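Long-range contacts in type-iv like pilin ttha1219 (Thermus thermophilus, PDB 5G23), which is a type IV-like pilin that probably takes part in DNA uptake during natural competence: residues B[83-87]-B[125-129]; B[103-107]-B[119-124]; B[144-148]-B[209-213]. All coordinates share one frame; numbering follows the deposited sequence.

In the fold
Along the chain, contact 2 is nested inside the loop that contact 1 closes, and contact 3 follows in series. Contacts 1 and 2 share the seven-stranded antiparallel sheet, with centres about 6 Å apart: strands 82-88 and 104-112 are neighbours there, and the Cys-121 to Cys-126 disulfide joins the two contacts covalently. Contact 3 belongs to the four-stranded sheet, on the opposite side of the chain's centre, its centre about 21 Å from that of contact 1 and 26 Å from that of contact 2. Contact 2 pairs two strands of a hairpin, while contacts 1 and 3 tie a loop and a helix end to the two sheets.

Contact 1 (B[83-87]-B[125-129])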
loop_
_atom_site.group_PDB
_atom_site.type_symbol
_atom_site.label_atom_id
_atom_site.label_comp_id
_atom_site.label_asym_id
_atom_site.label_seq_id
_atom_site.Cartn_x
_atom_site.Cartn_y
_atom_site.Cartn_z
ATOM N N VAL B 83 13.075 5.344 -9.626
ATOM C CA VAL B 83 12.077 5.149 -10.659
ATOM C C VAL B 83 11.081 6.311 -10.601
ATOM O O VAL B 83 10.675 6.719 -9.502
ATOM C CB VAL B 83 11.421 3.766 -10.614
ATOM C CG1 VAL B 83 10.905 3.436 -9.269
ATOM C CG2 VAL B 83 10.275 3.707 -11.616
ATOM N N GLN B 84 10.802 6.882 -11.749
ATOM C CA GLN B 84 9.726 7.872 -11.898
ATOM C C GLN B 84 8.749 7.437 -12.972
ATOM O O GLN B 84 9.171 6.908 -13.991
ATOM C CB GLN B 84 10.243 9.270 -12.210
ATOM C CG GLN B 84 11.350 9.792 -11.301
ATOM C CD GLN B 84 12.054 10.963 -11.933
ATOM O OE1 GLN B 84 11.580 12.090 -11.827
ATOM N NE2 GLN B 84 13.106 10.693 -12.705
ATOM N N GLY B 85 7.456 7.750 -12.772
ATOM C CA GLY B 85 6.421 7.442 -13.700
ATOM C C GLY B 85 5.264 8.442 -13.729
ATOM O O GLY B 85 5.046 9.167 -12.777
ATOM N N TRP B 86 4.574 8.505 -14.851
ATOM C CA TRP B 86 3.439 9.471 -15.002
ATOM C C TRP B 86 2.258 8.702 -15.591
ATOM O O TRP B 86 2.415 7.655 -16.277
ATOM C CB TRP B 86 3.853 10.640 -15.878
ATOM C CG TRP B 86 4.928 11.475 -15.320
ATOM C CD1 TRP B 86 4.777 12.617 -14.611
ATOM C CD2 TRP B 86 6.343 11.224 -15.384
ATOM N NE1 TRP B 86 6.003 13.083 -14.195
ATOM C CE2 TRP B 86 6.980 12.249 -14.683
ATOM C CE3 TRP B 86 7.122 10.193 -15.951
ATOM C CZ2 TRP B 86 8.358 12.301 -14.533
ATOM C CZ3 TRP B 86 8.485 10.264 -15.862
ATOM C CH2 TRP B 86 9.107 11.315 -15.114
ATOM N N PHE B 87 1.080 9.184 -15.323
ATOM C CA PHE B 87 -0.165 8.606 -15.850
ATOM C C PHE B 87 -1.271 9.655 -15.818
ATOM O O PHE B 87 -1.178 10.660 -15.114
ATOM C CB PHE B 87 -0.593 7.385 -15.043
ATOM C CG PHE B 87 -0.696 7.668 -13.552
ATOM C CD1 PHE B 87 0.417 7.658 -12.745
ATOM C CD2 PHE B 87 -1.903 7.950 -12.987
ATOM C CE1 PHE B 87 0.340 7.951 -11.366
ATOM C CE2 PHE B 87 -2.019 8.201 -11.609
ATOM C CZ PHE B 87 -0.888 8.231 -10.813
ATOM N N GLY B 125 5.174 16.037 -17.017
ATOM C CA GLY B 125 6.628 16.119 -16.725
ATOM C C GLY B 125 7.003 16.610 -15.340
ATOM O O GLY B 125 8.155 17.058 -15.112
ATOM N N CYS B 126 6.050 16.602 -14.400
ATOM C CA CYS B 126 6.364 17.134 -13.066
ATOM C C CYS B 126 7.404 16.280 -12.456
ATOM O O CYS B 126 7.490 15.049 -12.730
ATOM C CB CYS B 126 5.104 17.195 -12.185
ATOM S SG CYS B 126 4.304 15.604 -11.867
ATOM N N ALA B 127 8.287 16.906 -11.668
ATOM C CA ALA B 127 9.350 16.159 -11.011
ATOM C C ALA B 127 8.876 15.803 -9.620
ATOM O O ALA B 127 8.715 16.688 -8.806
ATOM C CB ALA B 127 10.630 17.018 -10.938
ATOM N N PRO B 128 8.672 14.522 -9.315
ATOM C CA PRO B 128 8.289 14.252 -7.923
ATOM C C PRO B 128 9.406 14.531 -6.900
ATOM O O PRO B 128 10.528 14.170 -7.139
ATOM C CB PRO B 128 7.950 12.765 -7.927
ATOM C CG PRO B 128 8.174 12.230 -9.318
ATOM C CD PRO B 128 8.733 13.340 -10.178
ATOM N N LEU B 129 9.114 15.119 -5.739
ATOM C CA LEU B 129 10.098 15.206 -4.726
ATOM C C LEU B 129 9.947 14.067 -3.733
ATOM O O LEU B 129 8.882 13.965 -3.093
ATOM C CB LEU B 129 9.829 16.507 -3.969
ATOM C CG LEU B 129 10.804 17.459 -3.402
ATOM C CD1 LEU B 129 11.916 17.625 -4.410
ATOM C CD2 LEU B 129 10.152 18.785 -3.099
HETATM O O HOH W 1 11.942 12.681 -8.878
#
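Trp-86 meets the 125-129 loop with the nitrogen edge of its indole. Trp-86 NE1 donates to the backbone O of Cys-126 at 2.9 Å. The acceptor lies almost exactly in the ring plane, and the donor reaches it in the carbonyl plane, on a lone pair, although the N-H...O angle of 146° leaves the bond somewhat bent. The first torsion explains the reach: CG stands beside the backbone N and anti to the carbonyl carbon (chi1 -64°), which carries the indole off strand 82-88 toward the loop. This single bond satisfies the one polar atom of a buried side chain and helps fix the rotation of the ring. The sulfur of Cys-126 also comes to the indole edge, with SG 3.8 Å from Trp-86 NE1, a Cys sulfur-aromatic contact made beside the ring and not above it. That sulfur is already tied to Cys-121 by the disulfide, which probably limits how far the loop could shift from the tryptophan.

Pro-128 comes up against both Trp-86 and Gln-84, which stand two residues apart on the same face of the strand. Its CD lies 4.5 Å from Trp-86 CZ2, an oblique and rather loose approach, and only 3.5 Å from Gln-84 OE1. The amide oxygen therefore rests against the proline ring, while a water donates both to Pro-128 O at 2.7 Å and, weakly, to Gln-84 OE1, linking strand and loop beside the proline.

Strand 82-88 is separated from strand 115-122 by strand 104-112, whose Val-104 also touches Trp-86. The arrangement is that of a disulfide-closed loop folded back across one face of an antiparallel sheet, on its way from strand 115-122 to strand 132-134.

Contact 2 (B[103-107]-B[119-124])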
loop_
_atom_site.group_PDB
_atom_site.type_symbol
_atom_site.label_atom_id
_atom_site.label_comp_id
_atom_site.label_asym_id
_atom_site.label_seq_id
_atom_site.Cartn_x
_atom_site.Cartn_y
_atom_site.Cartn_z
ATOM N N GLU B 103 -6.203 14.835 -15.678
ATOM C CA GLU B 103 -4.879 15.474 -15.541
ATOM C C GLU B 103 -3.761 14.454 -15.277
ATOM O O GLU B 103 -3.970 13.422 -14.636
ATOM C CB GLU B 103 -4.983 16.537 -14.442
ATOM C CG GLU B 103 -5.788 17.721 -14.943
ATOM C CD GLU B 103 -6.181 18.720 -13.846
ATOM O OE1 GLU B 103 -5.913 18.463 -12.624
ATOM O OE2 GLU B 103 -6.787 19.761 -14.238
ATOM N N VAL B 104 -2.552 14.826 -15.678
ATOM C CA VAL B 104 -1.381 13.963 -15.505
ATOM C C VAL B 104 -0.833 14.042 -14.097
ATOM O O VAL B 104 -0.729 15.132 -13.506
ATOM C CB VAL B 104 -0.269 14.433 -16.479
ATOM C CG1 VAL B 104 0.965 13.560 -16.347
ATOM C CG2 VAL B 104 -0.752 14.396 -17.894
ATOM N N ARG B 105 -0.469 12.893 -13.527
ATOM C CA ARG B 105 0.184 12.831 -12.255
ATOM C C ARG B 105 1.514 12.073 -12.375
ATOM O O ARG B 105 1.659 11.244 -13.236
ATOM C CB ARG B 105 -0.673 12.106 -11.278
ATOM C CG ARG B 105 -1.833 13.049 -10.945
ATOM C CD ARG B 105 -2.423 12.756 -9.594
ATOM N NE ARG B 105 -1.383 12.987 -8.614
ATOM C CZ ARG B 105 -1.262 14.098 -7.907
ATOM N NH1 ARG B 105 -2.117 15.097 -8.070
ATOM N NH2 ARG B 105 -0.267 14.177 -7.025
ATOM N N GLY B 106 2.455 12.427 -11.519
ATOM C CA GLY B 106 3.734 11.756 -11.426
ATOM C C GLY B 106 3.907 11.065 -10.094
ATOM O O GLY B 106 3.331 11.434 -9.063
ATOM N N THR B 107 4.806 10.118 -10.108
ATOM C CA THR B 107 5.147 9.350 -8.960
ATOM C C THR B 107 6.607 8.978 -9.045
ATOM O O THR B 107 7.135 8.714 -10.142
ATOM C CB THR B 107 4.213 8.104 -8.871
ATOM O OG1 THR B 107 4.348 7.515 -7.566
ATOM C CG2 THR B 107 4.523 7.063 -9.946
ATOM N N GLY B 119 7.621 10.137 -3.657
ATOM C CA GLY B 119 6.955 11.439 -3.884
ATOM C C GLY B 119 5.996 11.455 -5.057
ATOM O O GLY B 119 5.979 10.524 -5.870
ATOM N N ALA B 120 5.127 12.456 -5.067
ATOM C CA ALA B 120 4.081 12.591 -6.018
ATOM C C ALA B 120 3.933 14.024 -6.503
ATOM O O ALA B 120 4.205 14.940 -5.763
ATOM C CB ALA B 120 2.756 12.150 -5.417
ATOM N N CYS B 121 3.462 14.204 -7.711
ATOM C CA CYS B 121 3.285 15.526 -8.255
ATOM C C CYS B 121 2.207 15.532 -9.259
ATOM O O CYS B 121 1.745 14.497 -9.747
ATOM C CB CYS B 121 4.630 16.032 -8.897
ATOM S SG CYS B 121 5.265 14.968 -10.219
ATOM N N LYS B 122 1.800 16.708 -9.613
ATOM C CA LYS B 122 0.820 16.898 -10.649
ATOM C C LYS B 122 1.392 17.697 -11.817
ATOM O O LYS B 122 2.134 18.640 -11.617
ATOM C CB LYS B 122 -0.343 17.645 -10.038
ATOM C CG LYS B 122 -1.566 17.632 -10.896
ATOM C CD LYS B 122 -2.601 18.560 -10.255
ATOM C CE LYS B 122 -3.768 18.824 -11.125
ATOM N NZ LYS B 122 -4.884 19.100 -10.174
ATOM N N GLY B 123 1.006 17.328 -13.007
ATOM C CA GLY B 123 1.355 18.094 -14.206
ATOM C C GLY B 123 2.212 17.283 -15.131
ATOM O O GLY B 123 3.015 16.479 -14.708
ATOM N N GLU B 124 2.043 17.485 -16.420
ATOM C CA GLU B 124 2.893 16.857 -17.402
ATOM C C GLU B 124 4.379 17.093 -17.091
ATOM O O GLU B 124 4.776 18.227 -16.892
ATOM C CB GLU B 124 2.582 17.457 -18.751
ATOM C CG GLU B 124 1.152 17.302 -19.277
ATOM C CD GLU B 124 0.073 18.164 -18.545
ATOM O OE1 GLU B 124 0.391 19.157 -17.810
ATOM O OE2 GLU B 124 -1.130 17.859 -18.717
HETATM O O HOH W 2 -2.143 17.875 -15.894
#
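A beta hairpin formed by strands 104-112 and 115-122 brings Gly-106 opposite Cys-121 as an antiparallel hydrogen-bonded pair. Gly-106 N donates to Cys-121 O at 2.8 Å, and Cys-121 N returns a bond to Gly-106 O at 3.1 Å. Beyond the regular pairing, Gly-123 N donates to Val-104 O at 2.8 Å in a nearly straight bond (170°). Both glycines have a steric reason: a CB on Gly-106 would clash with Cys-121 SG, and the backbone of Gly-123, with phi 117°, would jam a side chain against the preceding carbonyl.

On the face shared with Lys-122 and Ala-120, Arg-105 bends at chi3 (63°) and lays its guanidinium over Cys-121 O, which sits 3.2 Å from the group's plane, toward its rim. NH2 is badly angled for a bond to that oxygen; the polar end instead turns to Ser-100 OG, through NH1. The methylene of Lys-122 CB runs 3.7 Å from Arg-105 NH1. With an alanine in place of Arg-105, Ser-100 would probably lose its guanidinium partner, and the carbonyl of Cys-121 the flat cationic cover above it. Lys-122 reaches Glu-99 O with NZ and forms a salt bridge to Glu-103 whose details are doubtful.

Val-104 CG2 touches Glu-124 CG at 3.7 Å, while a water accepts from Val-104 N and donates to Glu-124 OE2. The chemistry implies a division of labour: backbone bonds set the pairing, whereas Arg-105 and Lys-122 tie the hairpin to the preceding loop.

Contact 3 (B[144-148]-B[209-213]); sequences AFRVA and LLELP
Strand residues 144-148 and the segment 209-213 run nearly antiparallel, 177° apart end to end, with Arg-146 and Leu-210 nearest in the backbone at 6.3 Å between CA atoms. The second segment, packed on strand 141-151 of the four-stranded sheet, holds the last residues of helix 207-210 and the loop that leaves it; a Schellman motif, with Glu-211 at positive phi, closes the helix.

Arg-146 carries the contact. Its chain bends at chi2 (-68°), turning the guanidinium edge to the carbonyls at the helix end. Glu-211 O is gripped side-on by Arg-146 NH2 at 2.9 Å and Arg-146 NE at 3.3 Å, both from one face of its carbonyl plane, while NE also makes a weak bond to Leu-210 O. The cation would thus favourably meet the negative end of the short helix. The Glu-211 carboxylate turns elsewhere, to a salt bridge with Arg-157.

Apolar contacts flank the arginine. Ala-148 CB meets Leu-210 CD2 at 4.0 Å and Leu-209 CD2 slightly farther off; Ala-144 CB touches Pro-213 CG at 3.9 Å. The remaining arm of the guanidinium folds back on its own strand, where Arg-146 NH1 donates to Phe-145 O at 3.3 Å from above the carbonyl plane.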
loop_
_atom_site.group_PDB
_atom_site.type_symbol
_atom_site.label_atom_id
_atom_site.label_comp_id
_atom_site.label_asym_id
_atom_site.label_seq_id
_atom_site.Cartn_x
_atom_site.Cartn_y
_atom_site.Cartn_z
ATOM N N ALA B 144 19.378 -2.479 -0.226
ATOM C CA ALA B 144 19.335 -2.516 -1.708
ATOM C C ALA B 144 17.955 -2.316 -2.239
ATOM O O ALA B 144 16.982 -2.870 -1.685
ATOM C CB ALA B 144 19.938 -3.828 -2.224
ATOM N N PHE B 145 17.847 -1.500 -3.287
ATOM C CA PHE B 145 16.625 -1.288 -4.043
ATOM C C PHE B 145 17.068 -1.327 -5.486
ATOM O O PHE B 145 17.993 -0.654 -5.887
ATOM C CB PHE B 145 15.872 0.030 -3.734
ATOM C CG PHE B 145 14.638 0.276 -4.549
ATOM C CD1 PHE B 145 13.637 -0.646 -4.641
ATOM C CD2 PHE B 145 14.441 1.502 -5.200
ATOM C CE1 PHE B 145 12.483 -0.400 -5.408
ATOM C CE2 PHE B 145 13.293 1.777 -5.988
ATOM C CZ PHE B 145 12.294 0.828 -6.040
ATOM N N ARG B 146 16.490 -2.275 -6.213
ATOM C CA ARG B 146 16.878 -2.528 -7.634
ATOM C C ARG B 146 15.618 -2.561 -8.442
ATOM O O ARG B 146 14.553 -3.124 -8.007
ATOM C CB ARG B 146 17.631 -3.864 -7.827
ATOM C CG ARG B 146 18.894 -4.001 -7.046
ATOM C CD ARG B 146 19.964 -3.032 -7.563
ATOM N NE ARG B 146 21.221 -3.372 -6.908
ATOM C CZ ARG B 146 21.662 -2.788 -5.804
ATOM N NH1 ARG B 146 20.973 -1.806 -5.214
ATOM N NH2 ARG B 146 22.777 -3.252 -5.219
ATOM N N VAL B 147 15.666 -1.996 -9.675
ATOM C CA VAL B 147 14.540 -2.112 -10.607
ATOM C C VAL B 147 15.130 -2.498 -11.974
ATOM O O VAL B 147 16.038 -1.840 -12.441
ATOM C CB VAL B 147 13.812 -0.777 -10.785
ATOM C CG1 VAL B 147 12.634 -0.893 -11.715
ATOM C CG2 VAL B 147 13.339 -0.232 -9.408
ATOM N N ALA B 148 14.626 -3.561 -12.550
ATOM C CA ALA B 148 14.953 -3.987 -13.900
ATOM C C ALA B 148 13.662 -3.956 -14.731
ATOM O O ALA B 148 12.566 -3.840 -14.173
ATOM C CB ALA B 148 15.492 -5.393 -13.888
ATOM N N LEU B 209 22.292 -9.550 -13.183
ATOM C CA LEU B 209 21.654 -8.338 -13.698
ATOM C C LEU B 209 21.249 -7.340 -12.618
ATOM O O LEU B 209 21.409 -6.132 -12.798
ATOM C CB LEU B 209 20.487 -8.683 -14.589
ATOM C CG LEU B 209 19.925 -7.431 -15.288
ATOM C CD1 LEU B 209 20.811 -7.029 -16.429
ATOM C CD2 LEU B 209 18.512 -7.629 -15.757
ATOM N N LEU B 210 20.743 -7.864 -11.506
ATOM C CA LEU B 210 20.245 -7.058 -10.429
ATOM C C LEU B 210 21.347 -6.518 -9.579
ATOM O O LEU B 210 21.088 -5.599 -8.829
ATOM C CB LEU B 210 19.298 -7.856 -9.555
ATOM C CG LEU B 210 18.008 -8.250 -10.235
ATOM C CD1 LEU B 210 17.234 -9.152 -9.297
ATOM C CD2 LEU B 210 17.177 -7.059 -10.621
ATOM N N GLU B 211 22.553 -7.041 -9.720
ATOM C CA GLU B 211 23.725 -6.587 -8.984
ATOM C C GLU B 211 23.454 -6.614 -7.463
ATOM O O GLU B 211 23.571 -5.616 -6.758
ATOM C CB GLU B 211 24.145 -5.189 -9.394
ATOM C CG GLU B 211 24.760 -5.202 -10.756
ATOM C CD GLU B 211 25.044 -3.835 -11.370
ATOM O OE1 GLU B 211 24.948 -2.793 -10.715
ATOM O OE2 GLU B 211 25.393 -3.860 -12.539
ATOM N N LEU B 212 23.051 -7.782 -7.032
ATOM C CA LEU B 212 22.709 -7.952 -5.590
ATOM C C LEU B 212 23.970 -7.787 -4.777
ATOM O O LEU B 212 25.036 -8.284 -5.186
ATOM C CB LEU B 212 22.102 -9.312 -5.412
ATOM C CG LEU B 212 20.829 -9.596 -6.143
ATOM C CD1 LEU B 212 20.242 -10.906 -5.676
ATOM C CD2 LEU B 212 19.843 -8.444 -5.946
ATOM N N PRO B 213 23.905 -7.029 -3.689
ATOM C CA PRO B 213 25.050 -6.850 -2.859
ATOM C C PRO B 213 25.308 -8.068 -1.947
ATOM O O PRO B 213 24.588 -9.103 -1.996
ATOM C CB PRO B 213 24.668 -5.694 -1.994
ATOM C CG PRO B 213 23.203 -5.913 -1.772
ATOM C CD PRO B 213 22.684 -6.530 -3.032
#